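Local coordinates for protein methyltransferase 1 (Methanosarcina barkeri, PDB 2I2X) that carries a methyl group on its corrinoid cofactor in methanogenesis from methanol, accepting it from methanol through MtaB and passing it on to coenzyme M through MtaA, at residues K22-L33 with V83-I93; I142-Y152 with A231-I242. One frame throughout, in Å; residues are numbered along the deposited sequence.

Contact 1: K22-L33 with V83-I93; sequences KALTPEEAAEEL and VVIRLYDEGVI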
loop_
_atom_site.group_PDB
_atom_site.type_symbol
_atom_site.label_atom_id
_atom_site.label_comp_id
_atom_site.label_asym_id
_atom_site.label_seq_id
_atom_site.Cartn_x
_atom_site.Cartn_y
_atom_site.Cartn_z
ATOM N N LYS B 22 -31.954 1.743 14.681
ATOM C CA LYS B 22 -33.098 1.835 15.625
ATOM C C LYS B 22 -34.434 1.493 14.941
ATOM O O LYS B 22 -34.531 1.561 13.722
ATOM C CB LYS B 22 -33.213 3.239 16.232
ATOM C CG LYS B 22 -32.087 3.679 17.148
ATOM C CD LYS B 22 -32.347 5.160 17.558
ATOM C CE LYS B 22 -31.305 5.748 18.546
ATOM N NZ LYS B 22 -29.906 5.722 17.984
ATOM N N ALA B 23 -35.448 1.134 15.737
ATOM C CA ALA B 23 -36.778 0.717 15.238
ATOM C C ALA B 23 -37.679 1.867 14.750
ATOM O O ALA B 23 -38.318 1.752 13.701
ATOM C CB ALA B 23 -37.502 -0.114 16.283
ATOM N N LEU B 24 -37.737 2.963 15.502
ATOM C CA LEU B 24 -38.553 4.118 15.115
ATOM C C LEU B 24 -38.159 4.649 13.745
ATOM O O LEU B 24 -36.970 4.866 13.486
ATOM C CB LEU B 24 -38.378 5.244 16.132
ATOM C CG LEU B 24 -39.403 5.625 17.208
ATOM C CD1 LEU B 24 -40.070 4.462 17.952
ATOM C CD2 LEU B 24 -38.708 6.572 18.185
ATOM N N THR B 25 -39.143 4.872 12.875
ATOM C CA THR B 25 -38.889 5.605 11.636
ATOM C C THR B 25 -38.362 7.000 12.003
ATOM O O THR B 25 -38.586 7.472 13.128
ATOM C CB THR B 25 -40.155 5.745 10.732
ATOM O OG1 THR B 25 -41.147 6.552 11.380
ATOM C CG2 THR B 25 -40.754 4.391 10.392
ATOM N N PRO B 26 -37.635 7.659 11.080
ATOM C CA PRO B 26 -37.310 9.064 11.342
ATOM C C PRO B 26 -38.550 9.869 11.759
ATOM O O PRO B 26 -38.505 10.633 12.736
ATOM C CB PRO B 26 -36.761 9.553 9.992
ATOM C CG PRO B 26 -36.186 8.342 9.374
ATOM C CD PRO B 26 -37.051 7.191 9.806
ATOM N N GLU B 27 -39.647 9.664 11.030
ATOM C CA GLU B 27 -40.903 10.361 11.284
ATOM C C GLU B 27 -41.315 10.265 12.759
ATOM O O GLU B 27 -41.385 11.283 13.427
ATOM C CB GLU B 27 -42.006 9.880 10.337
ATOM C CG GLU B 27 -41.793 10.279 8.857
ATOM C CD GLU B 27 -40.707 9.456 8.120
ATOM O OE1 GLU B 27 -40.580 8.231 8.355
ATOM O OE2 GLU B 27 -39.977 10.046 7.298
ATOM N N GLU B 28 -41.535 9.057 13.274
ATOM C CA GLU B 28 -41.886 8.853 14.691
ATOM C C GLU B 28 -40.878 9.410 15.696
ATOM O O GLU B 28 -41.255 9.798 16.799
ATOM C CB GLU B 28 -42.073 7.375 15.005
ATOM C CG GLU B 28 -43.013 6.651 14.085
ATOM C CD GLU B 28 -42.882 5.144 14.197
ATOM O OE1 GLU B 28 -41.822 4.655 14.680
ATOM O OE2 GLU B 28 -43.843 4.449 13.795
ATOM N N ALA B 29 -39.601 9.419 15.326
ATOM C CA ALA B 29 -38.543 9.880 16.226
ATOM C C ALA B 29 -38.531 11.407 16.369
ATOM O O ALA B 29 -38.304 11.916 17.465
ATOM C CB ALA B 29 -37.189 9.362 15.767
ATOM N N ALA B 30 -38.761 12.122 15.263
ATOM C CA ALA B 30 -38.952 13.584 15.289
ATOM C C ALA B 30 -40.201 13.959 16.099
ATOM O O ALA B 30 -40.172 14.901 16.887
ATOM C CB ALA B 30 -39.042 14.155 13.874
ATOM N N GLU B 31 -41.273 13.194 15.894
ATOM C CA GLU B 31 -42.524 13.309 16.637
ATOM C C GLU B 31 -42.295 13.407 18.146
ATOM O O GLU B 31 -42.714 14.375 18.766
ATOM C CB GLU B 31 -43.456 12.140 16.286
ATOM C CG GLU B 31 -44.939 12.392 16.519
ATOM C CD GLU B 31 -45.466 13.684 15.868
ATOM O OE1 GLU B 31 -45.103 14.017 14.705
ATOM O OE2 GLU B 31 -46.264 14.365 16.547
ATOM N N GLU B 32 -41.612 12.421 18.721
ATOM C CA GLU B 32 -41.210 12.448 20.134
ATOM C C GLU B 32 -40.509 13.749 20.592
ATOM O O GLU B 32 -40.583 14.108 21.765
ATOM C CB GLU B 32 -40.281 11.269 20.440
ATOM C CG GLU B 32 -40.905 9.891 20.357
ATOM C CD GLU B 32 -40.001 8.831 20.970
ATOM O OE1 GLU B 32 -38.800 9.130 21.172
ATOM O OE2 GLU B 32 -40.484 7.704 21.254
ATOM N N LEU B 33 -39.836 14.443 19.674
ATOM C CA LEU B 33 -38.993 15.592 20.039
ATOM C C LEU B 33 -39.578 16.984 19.722
ATOM O O LEU B 33 -39.078 18.001 20.227
ATOM C CB LEU B 33 -37.593 15.449 19.433
ATOM C CG LEU B 33 -36.837 14.152 19.722
ATOM C CD1 LEU B 33 -35.561 14.144 18.921
ATOM C CD2 LEU B 33 -36.553 13.960 21.214
ATOM N N VAL B 83 -34.065 19.689 16.592
ATOM C CA VAL B 83 -34.568 18.334 16.465
ATOM C C VAL B 83 -33.778 17.642 15.354
ATOM O O VAL B 83 -33.316 16.517 15.510
ATOM C CB VAL B 83 -36.075 18.329 16.139
ATOM C CG1 VAL B 83 -36.572 16.923 15.851
ATOM C CG2 VAL B 83 -36.875 18.956 17.287
ATOM N N VAL B 84 -33.606 18.359 14.251
ATOM C CA VAL B 84 -32.927 17.877 13.064
ATOM C C VAL B 84 -31.484 17.499 13.366
ATOM O O VAL B 84 -31.029 16.439 12.960
ATOM C CB VAL B 84 -33.015 18.939 11.934
ATOM C CG1 VAL B 84 -32.195 18.552 10.723
ATOM C CG2 VAL B 84 -34.466 19.141 11.537
ATOM N N ILE B 85 -30.780 18.355 14.099
ATOM C CA ILE B 85 -29.389 18.096 14.500
ATOM C C ILE B 85 -29.253 16.929 15.487
ATOM O O ILE B 85 -28.280 16.160 15.418
ATOM C CB ILE B 85 -28.756 19.363 15.106
ATOM C CG1 ILE B 85 -28.754 20.481 14.068
ATOM C CG2 ILE B 85 -27.329 19.110 15.624
ATOM C CD1 ILE B 85 -29.206 21.810 14.669
ATOM N N ARG B 86 -30.210 16.797 16.404
ATOM C CA ARG B 86 -30.188 15.700 17.371
ATOM C C ARG B 86 -30.294 14.354 16.627
ATOM O O ARG B 86 -29.492 13.438 16.843
ATOM C CB ARG B 86 -31.304 15.877 18.400
ATOM C CG ARG B 86 -31.624 14.651 19.252
ATOM C CD ARG B 86 -31.177 14.791 20.711
ATOM N NE ARG B 86 -31.967 13.909 21.578
ATOM C CZ ARG B 86 -32.997 14.299 22.327
ATOM N NH1 ARG B 86 -33.370 15.573 22.356
ATOM N NH2 ARG B 86 -33.654 13.414 23.059
ATOM N N LEU B 87 -31.275 14.266 15.735
ATOM C CA LEU B 87 -31.491 13.073 14.943
ATOM C C LEU B 87 -30.341 12.777 13.986
ATOM O O LEU B 87 -29.964 11.620 13.821
ATOM C CB LEU B 87 -32.823 13.149 14.208
ATOM C CG LEU B 87 -34.029 13.273 15.136
ATOM C CD1 LEU B 87 -35.288 13.510 14.318
ATOM C CD2 LEU B 87 -34.184 12.069 16.074
ATOM N N TYR B 88 -29.774 13.808 13.369
ATOM C CA TYR B 88 -28.553 13.630 12.599
ATOM C C TYR B 88 -27.448 13.032 13.470
ATOM O O TYR B 88 -26.821 12.038 13.078
ATOM C CB TYR B 88 -28.106 14.943 11.979
ATOM C CG TYR B 88 -26.860 14.835 11.133
ATOM C CD1 TYR B 88 -26.798 13.950 10.052
ATOM C CD2 TYR B 88 -25.740 15.619 11.407
ATOM C CE1 TYR B 88 -25.653 13.846 9.274
ATOM C CE2 TYR B 88 -24.580 15.519 10.625
ATOM C CZ TYR B 88 -24.549 14.635 9.566
ATOM O OH TYR B 88 -23.426 14.534 8.797
ATOM N N ASP B 89 -27.221 13.621 14.648
ATOM C CA ASP B 89 -26.221 13.117 15.620
ATOM C C ASP B 89 -26.459 11.680 16.043
ATOM O O ASP B 89 -25.523 10.898 16.123
ATOM C CB ASP B 89 -26.148 13.997 16.876
ATOM C CG ASP B 89 -25.273 15.213 16.686
ATOM O OD1 ASP B 89 -24.344 15.204 15.842
ATOM O OD2 ASP B 89 -25.517 16.205 17.393
ATOM N N GLU B 90 -27.714 11.344 16.319
ATOM C CA GLU B 90 -28.096 9.980 16.659
ATOM C C GLU B 90 -28.084 9.060 15.442
ATOM O O GLU B 90 -28.275 7.863 15.574
ATOM C CB GLU B 90 -29.473 9.966 17.309
ATOM C CG GLU B 90 -29.501 10.562 18.706
ATOM C CD GLU B 90 -30.891 10.600 19.287
ATOM O OE1 GLU B 90 -31.757 9.813 18.819
ATOM O OE2 GLU B 90 -31.114 11.413 20.217
ATOM N N GLY B 91 -27.851 9.638 14.268
ATOM C CA GLY B 91 -27.801 8.921 13.005
ATOM C C GLY B 91 -29.131 8.393 12.490
ATOM O O GLY B 91 -29.136 7.443 11.716
ATOM N N VAL B 92 -30.258 8.985 12.900
ATOM C CA VAL B 92 -31.552 8.522 12.388
ATOM C C VAL B 92 -31.981 9.224 11.081
ATOM O O VAL B 92 -32.799 8.697 10.334
ATOM C CB VAL B 92 -32.707 8.444 13.481
ATOM C CG1 VAL B 92 -32.154 8.414 14.919
ATOM C CG2 VAL B 92 -33.758 9.514 13.313
ATOM N N ILE B 93 -31.431 10.397 10.804
ATOM C CA ILE B 93 -31.576 10.994 9.483
ATOM C C ILE B 93 -30.179 11.244 8.974
ATOM O O ILE B 93 -29.227 11.122 9.742
ATOM C CB ILE B 93 -32.381 12.304 9.487
ATOM C CG1 ILE B 93 -31.822 13.263 10.536
ATOM C CG2 ILE B 93 -33.885 12.024 9.676
ATOM C CD1 ILE B 93 -32.082 14.705 10.207
#
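One face of the Arg86 guanidinium is covered by both methyls of Leu33: CD1 sits over the centre, 4.2 Å above the plane, and CD2 lies nearer the rim, 3.5 Å from Arg86 NH2. The contact belongs to the helix bundle of the corrinoid protein: the short segments 26-33 and 83-89 cross at 129°, with 10.2 Å between their axes. Near the guanidinium edge, Arg86 NE forms a salt bridge with Glu90 OE2 at 3.0 Å. Glu90 OE2 sits 18° out of the guanidinium plane, and Arg86 NE meets it nearly along the C-O axis of the carboxylate. This bond within one segment helps fix the group that Leu33 lies against. The middle of the interface is apolar, and no hydrogen bond joins the segments. The side chains of Leu33 and Leu87 slide past each other in opposite directions, CD1 of Leu33 3.8 Å from CD2 of Leu87. The other Leu87 branch, CD1, rests on Ala30 CB at 3.8 Å. Val83 CG1 meets Leu33 CB, and Ala29 CB takes the space beside Leu87 CD2 and Val92 CG2. Phe48 of helix 41-48 also touches Ala30, Leu87 and Ile93. Lys22 bends at its last torsion (60°), and NZ stays 4.6 Å from Glu90 OE1, beyond salt-bridge range. Thr25 and Glu28 form a capping box at the start of helix 26-33, and Pro26 in its first turn puts CG 3.5 Å from Val92 O and CB against Ile93 CG2.

Contact 2: I142-Y152 with A231-I242; sequences IVTALLRANGY and AADAPKIADAII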
loop_
_atom_site.group_PDB
_atom_site.type_symbol
_atom_site.label_atom_id
_atom_site.label_comp_id
_atom_site.label_asym_id
_atom_site.label_seq_id
_atom_site.Cartn_x
_atom_site.Cartn_y
_atom_site.Cartn_z
ATOM N N ILE B 142 -20.758 21.675 4.767
ATOM C CA ILE B 142 -21.314 20.960 5.893
ATOM C C ILE B 142 -21.005 21.731 7.158
ATOM O O ILE B 142 -21.846 21.836 8.054
ATOM C CB ILE B 142 -20.792 19.518 5.991
ATOM C CG1 ILE B 142 -21.131 18.742 4.712
ATOM C CG2 ILE B 142 -21.388 18.814 7.218
ATOM C CD1 ILE B 142 -20.532 17.348 4.667
ATOM N N VAL B 143 -19.797 22.283 7.220
ATOM C CA VAL B 143 -19.377 23.107 8.358
ATOM C C VAL B 143 -20.236 24.366 8.437
ATOM O O VAL B 143 -20.746 24.698 9.511
ATOM C CB VAL B 143 -17.862 23.412 8.304
ATOM C CG1 VAL B 143 -17.505 24.603 9.175
ATOM C CG2 VAL B 143 -17.067 22.159 8.733
ATOM N N THR B 144 -20.394 25.036 7.291
ATOM C CA THR B 144 -21.341 26.125 7.099
ATOM C C THR B 144 -22.704 25.793 7.724
ATOM O O THR B 144 -23.175 26.516 8.619
ATOM C CB THR B 144 -21.474 26.454 5.585
ATOM O OG1 THR B 144 -20.373 27.276 5.181
ATOM C CG2 THR B 144 -22.764 27.186 5.268
ATOM N N ALA B 145 -23.315 24.694 7.271
ATOM C CA ALA B 145 -24.652 24.303 7.726
ATOM C C ALA B 145 -24.707 24.086 9.239
ATOM O O ALA B 145 -25.501 24.719 9.934
ATOM C CB ALA B 145 -25.145 23.076 6.983
ATOM N N LEU B 146 -23.832 23.225 9.746
ATOM C CA LEU B 146 -23.806 22.911 11.177
ATOM C C LEU B 146 -23.534 24.122 12.077
ATOM O O LEU B 146 -23.924 24.134 13.244
ATOM C CB LEU B 146 -22.846 21.744 11.474
ATOM C CG LEU B 146 -23.361 20.295 11.358
ATOM C CD1 LEU B 146 -24.234 19.903 12.560
ATOM C CD2 LEU B 146 -24.096 20.004 10.036
ATOM N N LEU B 147 -22.882 25.139 11.522
ATOM C CA LEU B 147 -22.704 26.419 12.205
ATOM C C LEU B 147 -23.992 27.244 12.219
ATOM O O LEU B 147 -24.366 27.801 13.260
ATOM C CB LEU B 147 -21.561 27.212 11.569
ATOM C CG LEU B 147 -20.193 27.351 12.262
ATOM C CD1 LEU B 147 -19.932 26.328 13.351
ATOM C CD2 LEU B 147 -19.079 27.325 11.227
ATOM N N ARG B 148 -24.669 27.317 11.072
ATOM C CA ARG B 148 -25.938 28.039 10.964
ATOM C C ARG B 148 -27.056 27.318 11.714
ATOM O O ARG B 148 -28.080 27.913 12.047
ATOM C CB ARG B 148 -26.321 28.258 9.500
ATOM C CG ARG B 148 -25.524 29.368 8.849
ATOM C CD ARG B 148 -25.779 29.476 7.362
ATOM N NE ARG B 148 -24.792 30.352 6.737
ATOM C CZ ARG B 148 -24.521 30.397 5.431
ATOM N NH1 ARG B 148 -25.161 29.602 4.575
ATOM N NH2 ARG B 148 -23.600 31.240 4.979
ATOM N N ALA B 149 -26.841 26.032 11.979
ATOM C CA ALA B 149 -27.792 25.214 12.717
ATOM C C ALA B 149 -27.609 25.319 14.238
ATOM O O ALA B 149 -28.577 25.180 14.988
ATOM C CB ALA B 149 -27.678 23.786 12.277
ATOM N N ASN B 150 -26.370 25.557 14.680
ATOM C CA ASN B 150 -26.050 25.720 16.106
ATOM C C ASN B 150 -26.181 27.180 16.594
ATOM O O ASN B 150 -25.703 27.528 17.678
ATOM C CB ASN B 150 -24.650 25.161 16.417
ATOM C CG ASN B 150 -24.599 24.367 17.731
ATOM O OD1 ASN B 150 -24.684 24.930 18.830
ATOM N ND2 ASN B 150 -24.438 23.049 17.614
ATOM N N GLY B 151 -26.823 28.027 15.785
ATOM C CA GLY B 151 -27.145 29.397 16.183
ATOM C C GLY B 151 -26.127 30.475 15.856
ATOM O O GLY B 151 -26.232 31.602 16.356
ATOM N N TYR B 152 -25.141 30.140 15.025
ATOM C CA TYR B 152 -24.110 31.101 14.639
ATOM C C TYR B 152 -24.392 31.703 13.267
ATOM O O TYR B 152 -25.158 31.154 12.466
ATOM C CB TYR B 152 -22.726 30.457 14.636
ATOM C CG TYR B 152 -22.247 29.878 15.961
ATOM C CD1 TYR B 152 -22.738 28.659 16.434
ATOM C CD2 TYR B 152 -21.261 30.526 16.713
ATOM C CE1 TYR B 152 -22.281 28.113 17.637
ATOM C CE2 TYR B 152 -20.796 29.988 17.914
ATOM C CZ TYR B 152 -21.310 28.780 18.368
ATOM O OH TYR B 152 -20.861 28.245 19.555
ATOM N N ALA B 231 -17.086 17.529 10.762
ATOM C CA ALA B 231 -17.788 18.808 10.647
ATOM C C ALA B 231 -18.494 19.205 11.945
ATOM O O ALA B 231 -18.556 20.386 12.291
ATOM C CB ALA B 231 -18.776 18.759 9.506
ATOM N N ALA B 232 -19.023 18.212 12.659
ATOM C CA ALA B 232 -19.634 18.427 13.972
ATOM C C ALA B 232 -18.698 19.180 14.916
ATOM O O ALA B 232 -19.154 19.938 15.775
ATOM C CB ALA B 232 -20.053 17.088 14.593
ATOM N N ASP B 233 -17.395 18.966 14.741
ATOM C CA ASP B 233 -16.358 19.604 15.555
ATOM C C ASP B 233 -16.354 21.141 15.436
ATOM O O ASP B 233 -15.779 21.822 16.290
ATOM C CB ASP B 233 -14.963 19.056 15.193
ATOM C CG ASP B 233 -14.721 17.626 15.687
ATOM O OD1 ASP B 233 -14.717 17.405 16.912
ATOM O OD2 ASP B 233 -14.495 16.728 14.845
ATOM N N ALA B 234 -16.994 21.680 14.393
ATOM C CA ALA B 234 -17.006 23.134 14.148
ATOM C C ALA B 234 -17.805 23.966 15.173
ATOM O O ALA B 234 -17.263 24.932 15.719
ATOM C CB ALA B 234 -17.439 23.452 12.714
ATOM N N PRO B 235 -19.094 23.623 15.421
ATOM C CA PRO B 235 -19.811 24.270 16.544
ATOM C C PRO B 235 -19.200 24.010 17.943
ATOM O O PRO B 235 -19.097 24.937 18.751
ATOM C CB PRO B 235 -21.225 23.670 16.452
ATOM C CG PRO B 235 -21.348 23.168 15.056
ATOM C CD PRO B 235 -19.977 22.704 14.677
ATOM N N LYS B 236 -18.798 22.762 18.202
ATOM C CA LYS B 236 -18.215 22.336 19.483
ATOM C C LYS B 236 -16.981 23.156 19.864
ATOM O O LYS B 236 -16.774 23.475 21.037
ATOM C CB LYS B 236 -17.862 20.845 19.422
ATOM C CG LYS B 236 -17.738 20.151 20.772
ATOM C CD LYS B 236 -17.677 18.624 20.615
ATOM C CE LYS B 236 -17.663 17.915 21.974
ATOM N NZ LYS B 236 -17.549 16.433 21.850
ATOM N N ILE B 237 -16.173 23.493 18.862
ATOM C CA ILE B 237 -14.983 24.320 19.045
ATOM C C ILE B 237 -15.337 25.816 19.143
ATOM O O ILE B 237 -14.560 26.611 19.681
ATOM C CB ILE B 237 -13.926 24.035 17.925
ATOM C CG1 ILE B 237 -12.540 24.567 18.292
ATOM C CG2 ILE B 237 -14.388 24.538 16.555
ATOM C CD1 ILE B 237 -11.655 23.515 18.906
ATOM N N ALA B 238 -16.514 26.181 18.635
ATOM C CA ALA B 238 -17.005 27.560 18.695
ATOM C C ALA B 238 -17.770 27.818 19.995
ATOM O O ALA B 238 -17.871 28.962 20.451
ATOM C CB ALA B 238 -17.875 27.868 17.488
ATOM N N ASP B 239 -18.307 26.748 20.585
ATOM C CA ASP B 239 -18.969 26.819 21.893
ATOM C C ASP B 239 -17.976 27.136 23.022
ATOM O O ASP B 239 -18.337 27.786 24.004
ATOM C CB ASP B 239 -19.740 25.524 22.191
ATOM C CG ASP B 239 -21.081 25.449 21.462
ATOM O OD1 ASP B 239 -21.537 26.460 20.893
ATOM O OD2 ASP B 239 -21.691 24.364 21.465
ATOM N N ALA B 240 -16.732 26.681 22.868
ATOM C CA ALA B 240 -15.656 26.961 23.825
ATOM C C ALA B 240 -15.138 28.405 23.749
ATOM O O ALA B 240 -14.567 28.915 24.719
ATOM C CB ALA B 240 -14.513 25.966 23.653
ATOM N N ILE B 241 -15.327 29.049 22.595
ATOM C CA ILE B 241 -15.042 30.479 22.440
ATOM C C ILE B 241 -16.106 31.260 23.201
ATOM O O ILE B 241 -15.798 32.247 23.868
ATOM C CB ILE B 241 -15.042 30.943 20.950
ATOM C CG1 ILE B 241 -14.311 29.946 20.030
ATOM C CG2 ILE B 241 -14.491 32.376 20.814
ATOM C CD1 ILE B 241 -12.856 29.669 20.371
ATOM N N ILE B 242 -17.353 30.799 23.094
ATOM C CA ILE B 242 -18.483 31.363 23.840
ATOM C C ILE B 242 -18.393 30.987 25.334
ATOM O O ILE B 242 -18.946 31.682 26.192
ATOM C CB ILE B 242 -19.857 30.970 23.194
ATOM C CG1 ILE B 242 -19.921 31.413 21.727
ATOM C CG2 ILE B 242 -21.042 31.563 23.954
ATOM C CD1 ILE B 242 -19.466 32.851 21.468
#
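Asn150 meets Pro235 at the CB-CG edge of its ring, the two side chains crossing obliquely, and each of its side-chain atoms meets something. CB is 3.7 Å from Pro235 CB and also sits in the plane of the Tyr152 ring, at its edge. CG meets the same proline carbon. ND2 comes closest, 3.5 Å from Pro235 CB. OD1 comes no nearer than 4.0 Å to Asp239 OD2, with no bond between the two oxygens and the amide and carboxylate planes 65° apart. With an alanine here the amide is gone, and the CB edge of Pro235 would probably lose its contacts with CG and ND2, opening a gap between that edge and Asp239. Pro235 CG also packs against Leu146 O, at 3.3 Å. The CD1 of Leu147 reaches Pro235 N and the CB of Ala234. This is the Rossmann-like B12-binding domain. Helix 138-149 is the crossover between parallel strands 125-130 and 153-158, and helix 233-242 follows the last strand, 225-227. The segments 142-149 and 233-242 cross at 48° with axes 8.8 Å apart. Val143 and Ala238 both also touch strand 177-181, so the pair packs on one face of the sheet. Further along, Tyr152 CG lies anti to the carbonyl carbon (chi1 -60°), which swings the ring over to helix 233-242. There CE2 of Tyr152 lies 3.6 Å from Ala238 CB. Asp239 OD1 lies at the ring edge, near its plane, and accepts a hydrogen bond from Tyr152 OH; the modelled length is too short to be trusted. Lys123 makes a long, weak ion pair with the same oxygen. At the other end Ala231 CB fits against Ile142 CG2 at 3.5 Å and against Val143 CG2, while Ala231 N hydrogen-bonds O8R of the bound corrinoid.

Overall arrangement
Contact 1 lies in the helix bundle and contact 2 in the B12-binding domain, with centres 20 Å apart. They follow one another along the chain and meet where Ile85 CD1 packs 3.4 Å from Ala149 O. Contact 2 is close to the cofactor. The side chain of Ala231 is about 3 Å from the bound corrinoid, and Val143 is also part of the pocket. The side chain of Ile142 is about 11 Å from that of His136, the axial ligand of cobalt. Contact 1 lies away from these sites but faces the partner enzyme: Lys22 O accepts a hydrogen bond from Arg416 of the neighbouring MtaB subunit, and Pro26 packs on Phe417 of the same subunit.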